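Long-range contacts in PAN2-PAN3 deadenylation complex catalytic subunit pan2 (PDB 4CZX), which probably shortens the poly(A) tails of mRNA as the catalytic subunit of the PAN deadenylase, this chain being its N-terminal WD40 domain: residues 86-91 with 115-120; 224-229 with 244-249. All coordinates share one frame; numbering follows the deposited sequence.

Contact 1 (86-91 with 115-120); sequences IFLGSR and RAMSFT. With PO4 (phosphate ion), chain D.
Strands 86-88 and 115-119, which meet chiefly through I86, L88 and M117, run roughly antiparallel at 152° with their axes 8.2 Å apart, a distance at which side chains rather than backbones fill the gap. M117 supplies the reach: its CG sits between the backbone N and the carbonyl carbon (chi1 62°), and the extended chain beyond delivers CE 3.8 Å from I86 CG2 and likewise 3.8 Å from L88 CB. A flexible, unbranched thioether suits a place where the methyl must settle against two branched residues. The end of L88 is modelled in two conformers, so the approach of CD1 to A116 O is doubtful. This is face-to-face packing of adjacent blades in a WD40 beta-propeller, and the repeats involved are the predicted second and third. Against strand 126-131, R115 and A116 form a classic beta bulge. R115 has its guanidinium salt-bridged to D113 and in cation-pi contact with W132, while S90 OG bonds to both R76 and D113, so D113 links both polar groups at this end. Farther out, R91, bent at chi2 and chi3, donates from NH2 to O1 of a phosphate ion, probably from the crystallisation liquor, over 3.2 Å at 158°; R107 NE also hydrogen-bonds to it. Were R91 an alanine, the phosphate would probably be left with one donor fewer, and M111 O would lose its bond from NE.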
ATOM      1  N   ILE A  86     -12.700 -12.319  25.493  1.00 22.37           N
ATOM      2  CA  ILE A  86     -11.628 -11.469  25.992  1.00 23.02           C
ATOM      3  C   ILE A  86     -10.275 -12.087  25.634  1.00 23.85           C
ATOM      4  O   ILE A  86     -10.054 -13.293  25.803  1.00 22.76           O
ATOM      5  CB  ILE A  86     -11.737 -11.246  27.509  1.00 25.83           C
ATOM      6  CG1 ILE A  86     -13.184 -10.884  27.884  1.00 28.99           C
ATOM      7  CG2 ILE A  86     -10.775 -10.151  27.976  1.00 21.98           C
ATOM      8  CD1 ILE A  86     -13.391 -10.705  29.362  1.00 27.66           C
ATOM      9  N   PHE A  87      -9.403 -11.249  25.092  1.00 21.61           N
ATOM     10  CA  PHE A  87      -8.094 -11.666  24.578  1.00 24.96           C
ATOM     11  C   PHE A  87      -6.989 -10.945  25.337  1.00 23.47           C
ATOM     12  O   PHE A  87      -7.036  -9.719  25.480  1.00 23.69           O
ATOM     13  CB  PHE A  87      -7.964 -11.345  23.083  1.00 22.41           C
ATOM     14  CG  PHE A  87      -9.110 -11.842  22.231  1.00 25.10           C
ATOM     15  CD1 PHE A  87     -10.225 -11.035  21.984  1.00 23.56           C
ATOM     16  CD2 PHE A  87      -9.036 -13.085  21.625  1.00 21.75           C
ATOM     17  CE1 PHE A  87     -11.284 -11.486  21.165  1.00 25.39           C
ATOM     18  CE2 PHE A  87     -10.058 -13.546  20.810  1.00 20.95           C
ATOM     19  CZ  PHE A  87     -11.197 -12.748  20.574  1.00 24.21           C
ATOM     20  N   LEU A  88      -5.981 -11.682  25.799  1.00 20.95           N
ATOM     21  CA  LEU A  88      -4.883 -11.062  26.532  0.70 22.91           C
ATOM     22  C   LEU A  88      -3.573 -11.135  25.748  1.00 22.64           C
ATOM     23  O   LEU A  88      -3.183 -12.194  25.261  1.00 22.92           O
ATOM     24  CB  LEU A  88      -4.681 -11.722  27.913  0.70 23.54           C
ATOM     25  CG  LEU A  88      -3.661 -10.994  28.808  0.70 19.22           C
ATOM     26  CD1 LEU A  88      -4.092 -11.040  30.264  0.70 30.86           C
ATOM     27  CD2 LEU A  88      -2.234 -11.567  28.692  0.70 28.13           C
ATOM     28  N   GLY A  89      -2.903  -9.992  25.632  1.00 22.01           N
ATOM     29  CA  GLY A  89      -1.547  -9.934  25.106  1.00 24.64           C
ATOM     30  C   GLY A  89      -0.673  -9.302  26.172  1.00 28.57           C
ATOM     31  O   GLY A  89      -1.184  -8.834  27.193  1.00 24.47           O
ATOM     32  N   SER A  90       0.640  -9.277  25.947  1.00 28.20           N
ATOM     33  CA  SER A  90       1.556  -8.724  26.936  1.00 26.57           C
ATOM     34  C   SER A  90       1.308  -7.258  27.259  1.00 29.66           C
ATOM     35  O   SER A  90       1.607  -6.814  28.368  1.00 25.74           O
ATOM     36  CB  SER A  90       3.007  -8.895  26.467  1.00 25.53           C
ATOM     37  OG  SER A  90       3.438 -10.209  26.757  1.00 29.33           O
ATOM     38  N   ARG A  91       0.777  -6.503  26.292  1.00 24.69           N
ATOM     39  CA  ARG A  91       0.684  -5.048  26.428  1.00 21.89           C
ATOM     40  C   ARG A  91      -0.755  -4.530  26.506  1.00 26.42           C
ATOM     41  O   ARG A  91      -0.982  -3.322  26.650  1.00 26.20           O
ATOM     42  CB  ARG A  91       1.393  -4.354  25.247  1.00 23.85           C
ATOM     43  CG  ARG A  91       2.882  -4.716  25.101  1.00 32.76           C
ATOM     44  CD  ARG A  91       3.693  -4.235  26.300  1.00 31.97           C
ATOM     45  NE  ARG A  91       3.336  -2.865  26.639  1.00 39.77           N
ATOM     46  CZ  ARG A  91       3.816  -1.787  26.022  1.00 48.55           C
ATOM     47  NH1 ARG A  91       4.700  -1.916  25.041  1.00 47.24           N
ATOM     48  NH2 ARG A  91       3.412  -0.577  26.391  1.00 52.68           N
ATOM     49  N   ARG A 115       0.502 -11.874  31.394  1.00 22.98           N
ATOM     50  CA  ARG A 115       0.584 -13.291  31.040  1.00 22.51           C
ATOM     51  C   ARG A 115      -0.693 -14.069  31.323  1.00 24.01           C
ATOM     52  O   ARG A 115      -0.893 -15.174  30.797  1.00 23.93           O
ATOM     53  CB  ARG A 115       1.735 -13.963  31.803  1.00 23.62           C
ATOM     54  CG  ARG A 115       3.128 -13.425  31.457  1.00 22.77           C
ATOM     55  CD  ARG A 115       3.484 -13.667  29.997  1.00 21.15           C
ATOM     56  NE  ARG A 115       4.828 -13.137  29.716  1.00 24.66           N
ATOM     57  CZ  ARG A 115       5.959 -13.822  29.885  1.00 25.49           C
ATOM     58  NH1 ARG A 115       5.932 -15.080  30.319  1.00 26.58           N
ATOM     59  NH2 ARG A 115       7.134 -13.247  29.619  1.00 26.77           N
ATOM     60  N   ALA A 116      -1.550 -13.506  32.172  1.00 22.07           N
ATOM     61  CA  ALA A 116      -2.654 -14.262  32.711  1.00 22.19           C
ATOM     62  C   ALA A 116      -3.806 -13.380  33.135  1.00 23.73           C
ATOM     63  O   ALA A 116      -3.626 -12.243  33.571  1.00 26.06           O
ATOM     64  CB  ALA A 116      -2.185 -15.105  33.921  1.00 23.44           C
ATOM     65  N   MET A 117      -4.994 -13.937  33.046  1.00 20.76           N
ATOM     66  CA  MET A 117      -6.136 -13.287  33.658  1.00 21.09           C
ATOM     67  C   MET A 117      -7.198 -14.266  34.083  1.00 23.14           C
ATOM     68  O   MET A 117      -7.246 -15.411  33.612  1.00 24.41           O
ATOM     69  CB  MET A 117      -6.727 -12.287  32.703  1.00 24.35           C
ATOM     70  CG  MET A 117      -7.191 -12.929  31.512  1.00 27.71           C
ATOM     71  SD  MET A 117      -7.886 -11.590  30.582  1.00 70.53           S
ATOM     72  CE  MET A 117      -8.123 -12.555  29.209  1.00 13.11           C
ATOM     73  N   SER A 118      -8.060 -13.801  34.974  1.00 25.51           N
ATOM     74  CA  SER A 118      -9.116 -14.637  35.526  1.00 25.54           C
ATOM     75  C   SER A 118     -10.308 -13.789  35.914  1.00 26.14           C
ATOM     76  O   SER A 118     -10.201 -12.571  36.051  1.00 23.14           O
ATOM     77  CB  SER A 118      -8.613 -15.406  36.756  1.00 25.57           C
ATOM     78  OG  SER A 118      -8.468 -14.532  37.865  1.00 26.49           O
ATOM     79  N   PHE A 119     -11.441 -14.437  36.121  1.00 25.73           N
ATOM     80  CA  PHE A 119     -12.560 -13.764  36.748  1.00 28.20           C
ATOM     81  C   PHE A 119     -12.261 -13.604  38.234  1.00 31.80           C
ATOM     82  O   PHE A 119     -11.236 -14.092  38.730  1.00 32.65           O
ATOM     83  CB  PHE A 119     -13.854 -14.535  36.486  1.00 32.55           C
ATOM     84  CG  PHE A 119     -14.192 -14.624  35.024  1.00 30.61           C
ATOM     85  CD1 PHE A 119     -14.581 -13.489  34.329  1.00 27.53           C
ATOM     86  CD2 PHE A 119     -14.087 -15.825  34.337  1.00 28.03           C
ATOM     87  CE1 PHE A 119     -14.873 -13.545  32.974  1.00 26.99           C
ATOM     88  CE2 PHE A 119     -14.372 -15.890  32.983  1.00 29.67           C
ATOM     89  CZ  PHE A 119     -14.777 -14.747  32.301  1.00 30.20           C
ATOM     90  N   THR A 120     -13.133 -12.890  38.933  1.00 32.23           N
ATOM     91  CA  THR A 120     -12.917 -12.589  40.338  1.00 30.70           C
ATOM     92  C   THR A 120     -14.179 -12.963  41.112  1.00 32.00           C
ATOM     93  O   THR A 120     -14.783 -13.996  40.838  1.00 34.18           O
ATOM     94  CB  THR A 120     -12.558 -11.096  40.556  1.00 26.60           C
ATOM     95  OG1 THR A 120     -13.685 -10.266  40.234  1.00 28.42           O
ATOM     96  CG2 THR A 120     -11.356 -10.698  39.679  1.00 28.49           C
TER
HETATM   97  P   PO4 D 401       3.078   1.645  23.125  0.50 51.25           P
HETATM   98  O1  PO4 D 401       4.009   1.821  24.303  0.50 53.98           O
HETATM   99  O2  PO4 D 401       3.432   0.359  22.415  0.50 50.07           O
HETATM  100  O3  PO4 D 401       1.650   1.598  23.612  0.50 48.55           O
HETATM  101  O4  PO4 D 401       3.230   2.813  22.175  0.50 48.72           O

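Contact 2 (224-229 with 244-249); sequences PYVKVF and PLAAHV
P224, V226, L245, A246 and V249 mesh along two segments whose touching parts, 224-226 and 245-249, head within 14° of the same direction. The methyl of A246 rests against both Y225 O, 3.5 Å from its CB, and V226 CG2, 3.7 Å away; so close to a backbone carbonyl, a side chain of one carbon fits well. V226 presents a branch to each neighbour: with CG1 anti to the backbone N (chi1 170°), CG2 is turned to A246 while CG1 approaches V249 CG2 at 4.2 Å, a looser touch. Beta-branched valines suit such a strand, since both methyls start close to the backbone. Toward the surface, L245 sets its CD2 methyl against the start of the other segment, 3.7 Å from P224 CA and also near the proline's CB. Beside these apolar contacts a water lies 2.9 Å from both Y225 O and A246 O, linking the two carbonyls. V226, A246 and V249 all lean on V261 of strand 258-262, and A246 and V249 also on C208 of strand 204-210, so the contact is a seam between two neighbouring propeller blades, with strands on both sides and no helix nearby.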
ATOM      1  N   PRO A 224       7.141 -36.297  36.612  1.00 37.68           N
ATOM      2  CA  PRO A 224       6.412 -37.544  36.357  1.00 36.75           C
ATOM      3  C   PRO A 224       5.135 -37.639  37.186  1.00 40.19           C
ATOM      4  O   PRO A 224       4.759 -38.722  37.664  1.00 40.37           O
ATOM      5  CB  PRO A 224       7.417 -38.619  36.786  1.00 39.56           C
ATOM      6  CG  PRO A 224       8.152 -37.966  37.904  1.00 40.62           C
ATOM      7  CD  PRO A 224       8.323 -36.530  37.465  1.00 38.13           C
ATOM      8  N   TYR A 225       4.480 -36.501  37.376  1.00 42.41           N
ATOM      9  CA  TYR A 225       3.259 -36.459  38.165  1.00 42.95           C
ATOM     10  C   TYR A 225       2.525 -35.155  37.957  1.00 38.43           C
ATOM     11  O   TYR A 225       3.093 -34.169  37.486  1.00 37.55           O
ATOM     12  CB  TYR A 225       3.551 -36.633  39.658  1.00 44.34           C
ATOM     13  CG  TYR A 225       4.681 -35.765  40.167  1.00 48.21           C
ATOM     14  CD1 TYR A 225       4.500 -34.404  40.387  1.00 46.17           C
ATOM     15  CD2 TYR A 225       5.932 -36.311  40.436  1.00 45.82           C
ATOM     16  CE1 TYR A 225       5.539 -33.602  40.845  1.00 43.87           C
ATOM     17  CE2 TYR A 225       6.980 -35.518  40.899  1.00 46.70           C
ATOM     18  CZ  TYR A 225       6.777 -34.169  41.105  1.00 46.90           C
ATOM     19  OH  TYR A 225       7.804 -33.377  41.565  1.00 44.30           O
ATOM     20  N   VAL A 226       1.251 -35.174  38.323  1.00 35.03           N
ATOM     21  CA  VAL A 226       0.454 -33.969  38.457  1.00 35.02           C
ATOM     22  C   VAL A 226       0.353 -33.639  39.946  1.00 37.00           C
ATOM     23  O   VAL A 226       0.067 -34.524  40.760  1.00 37.85           O
ATOM     24  CB  VAL A 226      -0.950 -34.156  37.854  1.00 36.66           C
ATOM     25  CG1 VAL A 226      -1.854 -32.980  38.221  1.00 41.11           C
ATOM     26  CG2 VAL A 226      -0.861 -34.321  36.353  1.00 37.05           C
ATOM     27  N   LYS A 227       0.616 -32.387  40.311  1.00 33.09           N
ATOM     28  CA  LYS A 227       0.460 -31.969  41.703  1.00 34.48           C
ATOM     29  C   LYS A 227      -1.001 -31.637  41.997  1.00 35.65           C
ATOM     30  O   LYS A 227      -1.682 -31.051  41.167  1.00 35.81           O
ATOM     31  CB  LYS A 227       1.352 -30.772  42.014  1.00 36.22           C
ATOM     32  CG  LYS A 227       2.818 -31.135  42.217  1.00 38.03           C
ATOM     33  CD  LYS A 227       2.957 -32.120  43.394  1.00 43.78           C
ATOM     34  CE  LYS A 227       4.264 -31.924  44.137  1.00 58.95           C
ATOM     35  NZ  LYS A 227       4.120 -30.903  45.215  1.00 67.07           N
ATOM     36  N   VAL A 228      -1.476 -32.033  43.176  1.00 33.91           N
ATOM     37  CA  VAL A 228      -2.891 -31.886  43.524  1.00 32.51           C
ATOM     38  C   VAL A 228      -3.077 -31.187  44.865  1.00 34.22           C
ATOM     39  O   VAL A 228      -2.416 -31.521  45.852  1.00 39.41           O
ATOM     40  CB  VAL A 228      -3.598 -33.270  43.587  1.00 38.56           C
ATOM     41  CG1 VAL A 228      -5.100 -33.116  43.893  1.00 35.47           C
ATOM     42  CG2 VAL A 228      -3.371 -34.044  42.292  1.00 39.23           C
ATOM     43  N   PHE A 229      -4.004 -30.235  44.902  1.00 37.68           N
ATOM     44  CA  PHE A 229      -4.298 -29.484  46.116  1.00 37.49           C
ATOM     45  C   PHE A 229      -5.800 -29.495  46.405  1.00 41.81           C
ATOM     46  O   PHE A 229      -6.606 -29.299  45.499  1.00 39.15           O
ATOM     47  CB  PHE A 229      -3.791 -28.041  45.987  1.00 35.75           C
ATOM     48  CG  PHE A 229      -3.864 -27.255  47.267  1.00 33.39           C
ATOM     49  CD1 PHE A 229      -2.799 -27.263  48.153  1.00 40.38           C
ATOM     50  CD2 PHE A 229      -4.987 -26.495  47.574  1.00 36.24           C
ATOM     51  CE1 PHE A 229      -2.849 -26.544  49.330  1.00 42.04           C
ATOM     52  CE2 PHE A 229      -5.048 -25.777  48.758  1.00 41.82           C
ATOM     53  CZ  PHE A 229      -3.966 -25.806  49.642  1.00 39.29           C
ATOM     54  N   PRO A 244       4.592 -40.999  31.913  1.00 44.16           N
ATOM     55  CA  PRO A 244       4.944 -40.355  30.633  1.00 43.57           C
ATOM     56  C   PRO A 244       5.350 -38.880  30.728  1.00 40.29           C
ATOM     57  O   PRO A 244       5.630 -38.305  29.678  1.00 38.46           O
ATOM     58  CB  PRO A 244       3.654 -40.486  29.812  1.00 42.71           C
ATOM     59  CG  PRO A 244       2.966 -41.688  30.399  1.00 46.59           C
ATOM     60  CD  PRO A 244       3.250 -41.611  31.860  1.00 43.41           C
ATOM     61  N   LEU A 245       5.403 -38.319  31.940  1.00 37.99           N
ATOM     62  CA  LEU A 245       5.721 -36.904  32.211  1.00 32.42           C
ATOM     63  C   LEU A 245       4.544 -35.991  31.899  1.00 33.59           C
ATOM     64  O   LEU A 245       4.109 -35.884  30.753  1.00 36.16           O
ATOM     65  CB  LEU A 245       6.948 -36.427  31.436  1.00 32.68           C
ATOM     66  CG  LEU A 245       8.173 -37.305  31.685  1.00 38.61           C
ATOM     67  CD1 LEU A 245       9.392 -36.692  31.031  1.00 45.15           C
ATOM     68  CD2 LEU A 245       8.372 -37.515  33.194  1.00 33.67           C
ATOM     69  N   ALA A 246       4.058 -35.303  32.923  1.00 34.02           N
ATOM     70  CA  ALA A 246       2.808 -34.542  32.806  1.00 32.14           C
ATOM     71  C   ALA A 246       3.046 -33.131  32.318  1.00 32.30           C
ATOM     72  O   ALA A 246       3.681 -32.333  33.004  1.00 32.28           O
ATOM     73  CB  ALA A 246       2.087 -34.517  34.133  1.00 33.47           C
ATOM     74  N   ALA A 247       2.505 -32.829  31.139  1.00 29.17           N
ATOM     75  CA  ALA A 247       2.699 -31.536  30.492  1.00 28.79           C
ATOM     76  C   ALA A 247       1.466 -30.646  30.656  1.00 29.15           C
ATOM     77  O   ALA A 247       1.592 -29.437  30.870  1.00 30.76           O
ATOM     78  CB  ALA A 247       3.024 -31.735  29.021  1.00 28.25           C
ATOM     79  N   HIS A 248       0.282 -31.247  30.541  1.00 31.20           N
ATOM     80  CA  HIS A 248      -0.969 -30.499  30.661  1.00 26.78           C
ATOM     81  C   HIS A 248      -2.010 -31.273  31.440  1.00 27.59           C
ATOM     82  O   HIS A 248      -1.965 -32.513  31.518  1.00 33.81           O
ATOM     83  CB  HIS A 248      -1.521 -30.136  29.278  1.00 33.18           C
ATOM     84  CG  HIS A 248      -0.517 -29.449  28.412  1.00 33.24           C
ATOM     85  ND1 HIS A 248      -0.210 -28.112  28.546  1.00 31.98           N
ATOM     86  CD2 HIS A 248       0.289 -29.929  27.439  1.00 33.66           C
ATOM     87  CE1 HIS A 248       0.745 -27.800  27.689  1.00 34.69           C
ATOM     88  NE2 HIS A 248       1.061 -28.883  27.004  1.00 31.05           N
ATOM     89  N   VAL A 249      -2.943 -30.526  32.022  1.00 28.67           N
ATOM     90  CA  VAL A 249      -3.996 -31.110  32.827  1.00 26.49           C
ATOM     91  C   VAL A 249      -5.247 -30.234  32.791  1.00 27.21           C
ATOM     92  O   VAL A 249      -5.177 -28.999  32.777  1.00 26.55           O
ATOM     93  CB  VAL A 249      -3.538 -31.324  34.295  1.00 26.37           C
ATOM     94  CG1 VAL A 249      -3.302 -29.983  34.994  1.00 31.45           C
ATOM     95  CG2 VAL A 249      -4.529 -32.193  35.061  1.00 28.08           C
TER
HETATM   96  O   HOH W   1       4.293 -32.088  35.833  1.00 26.44           O

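Following the chain from the N terminus, contact 1 comes first: after strand 85-88 the chain passes through strands 93-96 and 102-106, finishing one blade, and the loop closes where strand 114-119 opens the next. Contact 2 follows in series, neither nested in nor crossing the first. Its shorter loop holds strand 235-241, the last of its sheet, before the chain enters the sheet containing strand 248-251. Both contacts thus join consecutive propeller blades. They lie on opposite sides of the chain's centre, with centres 24 Å apart and nearest atoms about 13 Å apart, so they belong to two separate blade-to-blade seams of the ring and do not touch.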